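Local coordinates for possible protein of nuclear scaffold (PDB 3KAE), which probably serves as the Cdc27 subunit of the anaphase-promoting complex, this part being its N-terminal tetratricopeptide-repeat domain, which forms a homodimer, at residues R51-L56 against Y66-C71; L59-S64 against E94-V99. All coordinates share one frame; numbering follows the deposited sequence.

Contact 1 (R51-L56 against Y66-C71)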
loop_
_atom_site.group_PDB
_atom_site.type_symbol
_atom_site.label_atom_id
_atom_site.label_comp_id
_atom_site.label_asym_id
_atom_site.label_seq_id
_atom_site.Cartn_x
_atom_site.Cartn_y
_atom_site.Cartn_z
ATOM N N ARG C 51 6.881 -13.520 -0.922
ATOM C CA ARG C 51 5.743 -14.274 -1.429
ATOM C C ARG C 51 5.303 -13.755 -2.792
ATOM O O ARG C 51 4.964 -14.538 -3.690
ATOM C CB ARG C 51 4.571 -14.242 -0.433
ATOM C CG ARG C 51 4.772 -15.148 0.770
ATOM C CD ARG C 51 3.540 -15.211 1.644
ATOM N NE ARG C 51 2.406 -15.826 0.961
ATOM C CZ ARG C 51 1.138 -15.698 1.348
ATOM N NH1 ARG C 51 0.824 -14.968 2.417
ATOM N NH2 ARG C 51 0.179 -16.289 0.652
ATOM N N ALA C 52 5.308 -12.437 -2.946
ATOM C CA ALA C 52 4.893 -11.842 -4.200
ATOM C C ALA C 52 5.849 -12.267 -5.312
ATOM O O ALA C 52 5.432 -12.487 -6.446
ATOM C CB ALA C 52 4.822 -10.291 -4.077
ATOM N N LEU C 53 7.140 -12.358 -4.986
ATOM C CA LEU C 53 8.156 -12.741 -5.969
ATOM C C LEU C 53 7.900 -14.156 -6.487
ATOM O O LEU C 53 8.067 -14.440 -7.683
ATOM C CB LEU C 53 9.559 -12.631 -5.373
ATOM C CG LEU C 53 10.187 -11.223 -5.338
ATOM C CD1 LEU C 53 11.427 -11.192 -4.465
ATOM C CD2 LEU C 53 10.527 -10.718 -6.742
ATOM N N PHE C 54 7.484 -15.041 -5.587
ATOM C CA PHE C 54 7.166 -16.401 -5.980
ATOM C C PHE C 54 6.162 -16.363 -7.126
ATOM O O PHE C 54 6.322 -17.053 -8.120
ATOM C CB PHE C 54 6.617 -17.200 -4.797
ATOM N N HIS C 55 5.137 -15.534 -7.008
ATOM C CA HIS C 55 4.129 -15.492 -8.064
ATOM C C HIS C 55 4.653 -14.762 -9.289
ATOM O O HIS C 55 4.310 -15.088 -10.428
ATOM C CB HIS C 55 2.842 -14.850 -7.554
ATOM C CG HIS C 55 2.078 -15.721 -6.607
ATOM N ND1 HIS C 55 1.036 -16.530 -7.015
ATOM C CD2 HIS C 55 2.220 -15.936 -5.277
ATOM C CE1 HIS C 55 0.559 -17.189 -5.973
ATOM N NE2 HIS C 55 1.264 -16.852 -4.907
ATOM N N LEU C 56 5.506 -13.776 -9.049
ATOM C CA LEU C 56 5.975 -12.923 -10.130
ATOM C C LEU C 56 6.933 -13.664 -11.055
ATOM O O LEU C 56 6.941 -13.427 -12.263
ATOM C CB LEU C 56 6.601 -11.645 -9.576
ATOM C CG LEU C 56 5.573 -10.681 -8.989
ATOM C CD1 LEU C 56 6.248 -9.683 -8.037
ATOM C CD2 LEU C 56 4.817 -9.979 -10.114
ATOM N N TYR C 66 8.085 -4.862 -13.231
ATOM C CA TYR C 66 8.077 -3.675 -12.379
ATOM C C TYR C 66 7.891 -4.025 -10.891
ATOM O O TYR C 66 8.708 -3.639 -10.051
ATOM C CB TYR C 66 7.041 -2.654 -12.864
ATOM C CG TYR C 66 7.111 -1.355 -12.109
ATOM C CD1 TYR C 66 8.171 -0.477 -12.287
ATOM C CD2 TYR C 66 6.129 -1.018 -11.193
ATOM C CE1 TYR C 66 8.247 0.689 -11.572
ATOM C CE2 TYR C 66 6.186 0.152 -10.493
ATOM C CZ TYR C 66 7.251 0.999 -10.684
ATOM O OH TYR C 66 7.291 2.156 -9.975
ATOM N N TYR C 67 6.836 -4.773 -10.561
ATOM C CA TYR C 67 6.638 -5.198 -9.167
ATOM C C TYR C 67 7.788 -6.093 -8.699
ATOM O O TYR C 67 8.154 -6.114 -7.526
ATOM C CB TYR C 67 5.268 -5.881 -8.967
ATOM C CG TYR C 67 4.202 -4.860 -8.720
ATOM C CD1 TYR C 67 3.508 -4.284 -9.771
ATOM C CD2 TYR C 67 3.933 -4.417 -7.441
ATOM C CE1 TYR C 67 2.552 -3.312 -9.543
ATOM C CE2 TYR C 67 2.982 -3.435 -7.210
ATOM C CZ TYR C 67 2.302 -2.886 -8.263
ATOM O OH TYR C 67 1.330 -1.928 -8.029
ATOM N N GLU C 68 8.382 -6.806 -9.636
ATOM C CA GLU C 68 9.504 -7.616 -9.293
ATOM C C GLU C 68 10.625 -6.734 -8.760
ATOM O O GLU C 68 11.178 -6.998 -7.685
ATOM C CB GLU C 68 9.968 -8.384 -10.527
ATOM C CG GLU C 68 10.672 -9.658 -10.209
ATOM C CD GLU C 68 10.983 -10.463 -11.453
ATOM O OE1 GLU C 68 10.043 -10.960 -12.119
ATOM O OE2 GLU C 68 12.179 -10.595 -11.757
ATOM N N SER C 69 10.943 -5.677 -9.514
ATOM C CA SER C 69 11.946 -4.697 -9.108
ATOM C C SER C 69 11.603 -4.071 -7.754
ATOM O O SER C 69 12.469 -3.944 -6.894
ATOM C CB SER C 69 12.095 -3.606 -10.171
ATOM O OG SER C 69 13.308 -2.884 -9.978
ATOM N N LEU C 70 10.334 -3.725 -7.537
ATOM C CA LEU C 70 9.937 -3.170 -6.234
ATOM C C LEU C 70 10.221 -4.141 -5.092
ATOM O O LEU C 70 10.746 -3.731 -4.049
ATOM C CB LEU C 70 8.463 -2.780 -6.202
ATOM C CG LEU C 70 7.951 -1.767 -7.220
ATOM C CD1 LEU C 70 6.438 -1.543 -6.999
ATOM C CD2 LEU C 70 8.749 -0.464 -7.106
ATOM N N CYS C 71 9.861 -5.421 -5.289
ATOM C CA CYS C 71 10.027 -6.438 -4.251
ATOM C C CYS C 71 11.495 -6.640 -3.977
ATOM O O CYS C 71 11.912 -6.725 -2.827
ATOM C CB CYS C 71 9.392 -7.792 -4.655
ATOM S SG CYS C 71 7.586 -7.789 -4.815
#
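E68 lays its CG against L53 and sends its carboxylate on past L56, where OE2 is gripped from beyond the two segments by the hydroxyl of S84, with a long, weak ion pair to K65 as well. The stem does the touching here: CG of E68 lies 3.6 Å from CD2 of L53, the two side chains crossing at about a right angle. E68 can do this because its CG sits anti to the backbone N (chi1 -154°) and the chain runs on extended, so CG meets the leucine methyl while the carboxylate continues beyond it to S84.

The branch point of L53 packs on C71, its CG 3.6 Å from C71 CB, and CD2 is shared between C71 and E68. SG of C71 then turns between two residues of the facing helix, 3.8 Å from CB of A52 and 4.0 Å from CD1 of L56. That same methyl of L56 also rests over the backbone of the partner, 3.9 Å from the amide N of E68, and meets CB of Y67.

All of this is the interior of a tetratricopeptide-repeat array: helices 49-57 and 62-74 run as antiparallel neighbours, their short segments inclined at 150° with the axes 9.6 Å apart at closest approach. Small residues, A52 and C71, oppose each other where the larger L53 and L56 flank them, and every touching residue is buried.

Of the Y67 side chain, CB is what touches L56. With CG anti to its carbonyl carbon (chi1 -85°), the ring swings away from L56, meets Y44 edge-to-face, and brings OH to a hydrogen bond with NE of R16 of the second subunit, the dimer partner that Y66 also reaches.

Contact 2 (L59-S64 against E94-V99)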
loop_
_atom_site.group_PDB
_atom_site.type_symbol
_atom_site.label_atom_id
_atom_site.label_comp_id
_atom_site.label_asym_id
_atom_site.label_seq_id
_atom_site.Cartn_x
_atom_site.Cartn_y
_atom_site.Cartn_z
ATOM N N LEU C 59 5.694 -15.082 -14.142
ATOM C CA LEU C 59 5.197 -14.138 -15.138
ATOM C C LEU C 59 6.340 -13.410 -15.853
ATOM O O LEU C 59 7.502 -13.515 -15.454
ATOM C CB LEU C 59 4.267 -13.113 -14.473
ATOM C CG LEU C 59 3.105 -13.633 -13.643
ATOM C CD1 LEU C 59 2.365 -12.489 -12.941
ATOM C CD2 LEU C 59 2.153 -14.424 -14.540
ATOM N N ASN C 60 5.996 -12.677 -16.913
ATOM C CA ASN C 60 6.945 -11.829 -17.625
ATOM C C ASN C 60 6.259 -10.708 -18.410
ATOM O O ASN C 60 6.204 -10.738 -19.638
ATOM C CB ASN C 60 7.824 -12.656 -18.567
ATOM C CG ASN C 60 8.983 -11.855 -19.137
ATOM O OD1 ASN C 60 8.998 -11.504 -20.319
ATOM N ND2 ASN C 60 9.958 -11.552 -18.291
ATOM N N THR C 61 5.726 -9.721 -17.700
ATOM C CA THR C 61 5.188 -8.548 -18.365
ATOM C C THR C 61 5.819 -7.274 -17.788
ATOM O O THR C 61 6.564 -7.318 -16.810
ATOM C CB THR C 61 3.647 -8.466 -18.248
ATOM O OG1 THR C 61 3.276 -8.172 -16.895
ATOM C CG2 THR C 61 2.967 -9.774 -18.713
ATOM N N CYS C 62 5.519 -6.137 -18.396
ATOM C CA CYS C 62 6.011 -4.880 -17.862
ATOM C C CYS C 62 5.580 -4.705 -16.402
ATOM O O CYS C 62 6.390 -4.273 -15.562
ATOM C CB CYS C 62 5.546 -3.694 -18.714
ATOM S SG CYS C 62 3.795 -3.722 -19.167
ATOM N N THR C 63 4.320 -5.050 -16.103
ATOM C CA THR C 63 3.785 -4.876 -14.749
ATOM C C THR C 63 4.435 -5.854 -13.787
ATOM O O THR C 63 4.708 -5.523 -12.643
ATOM C CB THR C 63 2.250 -5.059 -14.672
ATOM O OG1 THR C 63 1.595 -4.225 -15.631
ATOM C CG2 THR C 63 1.743 -4.687 -13.299
ATOM N N SER C 64 4.727 -7.049 -14.269
ATOM C CA SER C 64 5.272 -8.079 -13.389
ATOM C C SER C 64 6.714 -7.759 -13.072
ATOM O O SER C 64 7.136 -7.844 -11.924
ATOM C CB SER C 64 5.127 -9.496 -14.002
ATOM O OG SER C 64 6.302 -9.929 -14.680
ATOM N N GLU C 94 6.286 -9.192 -22.355
ATOM C CA GLU C 94 5.054 -9.273 -23.131
ATOM C C GLU C 94 4.050 -8.223 -22.662
ATOM O O GLU C 94 4.160 -7.696 -21.555
ATOM C CB GLU C 94 4.409 -10.664 -23.008
ATOM C CG GLU C 94 5.326 -11.771 -22.502
ATOM C CD GLU C 94 6.323 -12.249 -23.541
ATOM O OE1 GLU C 94 6.378 -11.649 -24.638
ATOM O OE2 GLU C 94 7.054 -13.226 -23.259
ATOM N N ARG C 95 3.067 -7.937 -23.510
ATOM C CA ARG C 95 1.927 -7.111 -23.129
ATOM C C ARG C 95 1.083 -7.844 -22.092
ATOM O O ARG C 95 0.789 -9.032 -22.246
ATOM C CB ARG C 95 1.064 -6.802 -24.354
ATOM C CG ARG C 95 1.819 -6.149 -25.507
ATOM C CD ARG C 95 0.937 -5.975 -26.745
ATOM N NE ARG C 95 0.878 -7.181 -27.573
ATOM C CZ ARG C 95 0.309 -7.241 -28.775
ATOM N NH1 ARG C 95 -0.256 -6.164 -29.303
ATOM N NH2 ARG C 95 0.306 -8.379 -29.454
ATOM N N ASP C 96 0.692 -7.145 -21.033
ATOM C CA ASP C 96 -0.200 -7.738 -20.043
ATOM C C ASP C 96 -1.478 -8.233 -20.713
ATOM O O ASP C 96 -1.865 -7.745 -21.773
ATOM C CB ASP C 96 -0.536 -6.741 -18.930
ATOM C CG ASP C 96 0.584 -6.605 -17.902
ATOM O OD1 ASP C 96 0.381 -7.009 -16.739
ATOM O OD2 ASP C 96 1.669 -6.096 -18.253
ATOM N N PRO C 97 -2.135 -9.220 -20.099
ATOM C CA PRO C 97 -3.386 -9.768 -20.634
ATOM C C PRO C 97 -4.521 -8.747 -20.617
ATOM O O PRO C 97 -4.567 -7.889 -19.735
ATOM C CB PRO C 97 -3.715 -10.903 -19.656
ATOM C CG PRO C 97 -2.432 -11.206 -18.954
ATOM C CD PRO C 97 -1.695 -9.917 -18.880
ATOM N N ASP C 98 -5.423 -8.839 -21.587
ATOM C CA ASP C 98 -6.684 -8.114 -21.510
ATOM C C ASP C 98 -7.420 -8.627 -20.275
ATOM O O ASP C 98 -7.718 -9.818 -20.180
ATOM C CB ASP C 98 -7.537 -8.376 -22.757
ATOM C CG ASP C 98 -6.868 -7.916 -24.040
ATOM O OD1 ASP C 98 -6.259 -6.830 -24.031
ATOM O OD2 ASP C 98 -6.966 -8.639 -25.058
ATOM N N VAL C 99 -7.698 -7.744 -19.322
ATOM C CA VAL C 99 -8.360 -8.163 -18.089
ATOM C C VAL C 99 -9.527 -7.253 -17.740
ATOM O O VAL C 99 -9.749 -6.235 -18.398
ATOM C CB VAL C 99 -7.386 -8.178 -16.895
ATOM C CG1 VAL C 99 -6.098 -8.897 -17.264
ATOM C CG2 VAL C 99 -7.101 -6.758 -16.417
#
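N60 and E94 bring the two backbones together: the amide N of E94 donates to O of N60 over 3.1 Å, nearly straight at 168°, with the donor tilted 18° from the carbonyl plane. Beside this bond T61 and E94 pass closely, and CA of T61 makes a CH...O contact with O of E94. The stem of E94 folds over the same acceptor, its CG 3.2 Å from O of N60.

Next along, helix 62-74 begins with a capping box. T61 is the N-cap: S64 N donates to T61 OG1 (3.2 Å), and T61 N returns a bond to S64 OG (3.1 Å). A chi1 of 70° sets OG1 of T61 between its own N and carbonyl carbon, where it can serve the cap and also face D96.

The carboxylate of D96, from the loop before helix 101-104, reaches across this helix start. T61 OG1 lies 3.0 Å from D96 OD2, and T63 OG1 3.2 Å from it; these bonds are weak and the acceptor oxygen is not settled. T63 OG1 has a stronger partner in the amide of V108. Sitting at the N-terminal end of helix 62-74, the D96 carboxylate is probably stabilised by the helix dipole. SG of C62 comes within 3.3 Å of D96 OD2.

Both contacts draw on helix 62-74, contact 2 at its first turn and contact 1 further along, and their centres lie about 13 Å apart. They meet directly where L56 CD2 of contact 1 packs against S64 O of contact 2, at 3.6 Å. Contact 1 fixes the helix to the preceding helix 49-57; contact 2 ties its start to the long loop that follows helix 78-89. Their surroundings differ: contact 1 lies beside the subunit interface, whereas no other chain of the assembly touches the segments of contact 2, which is more open. T63 and Y66 both border the loop at V108.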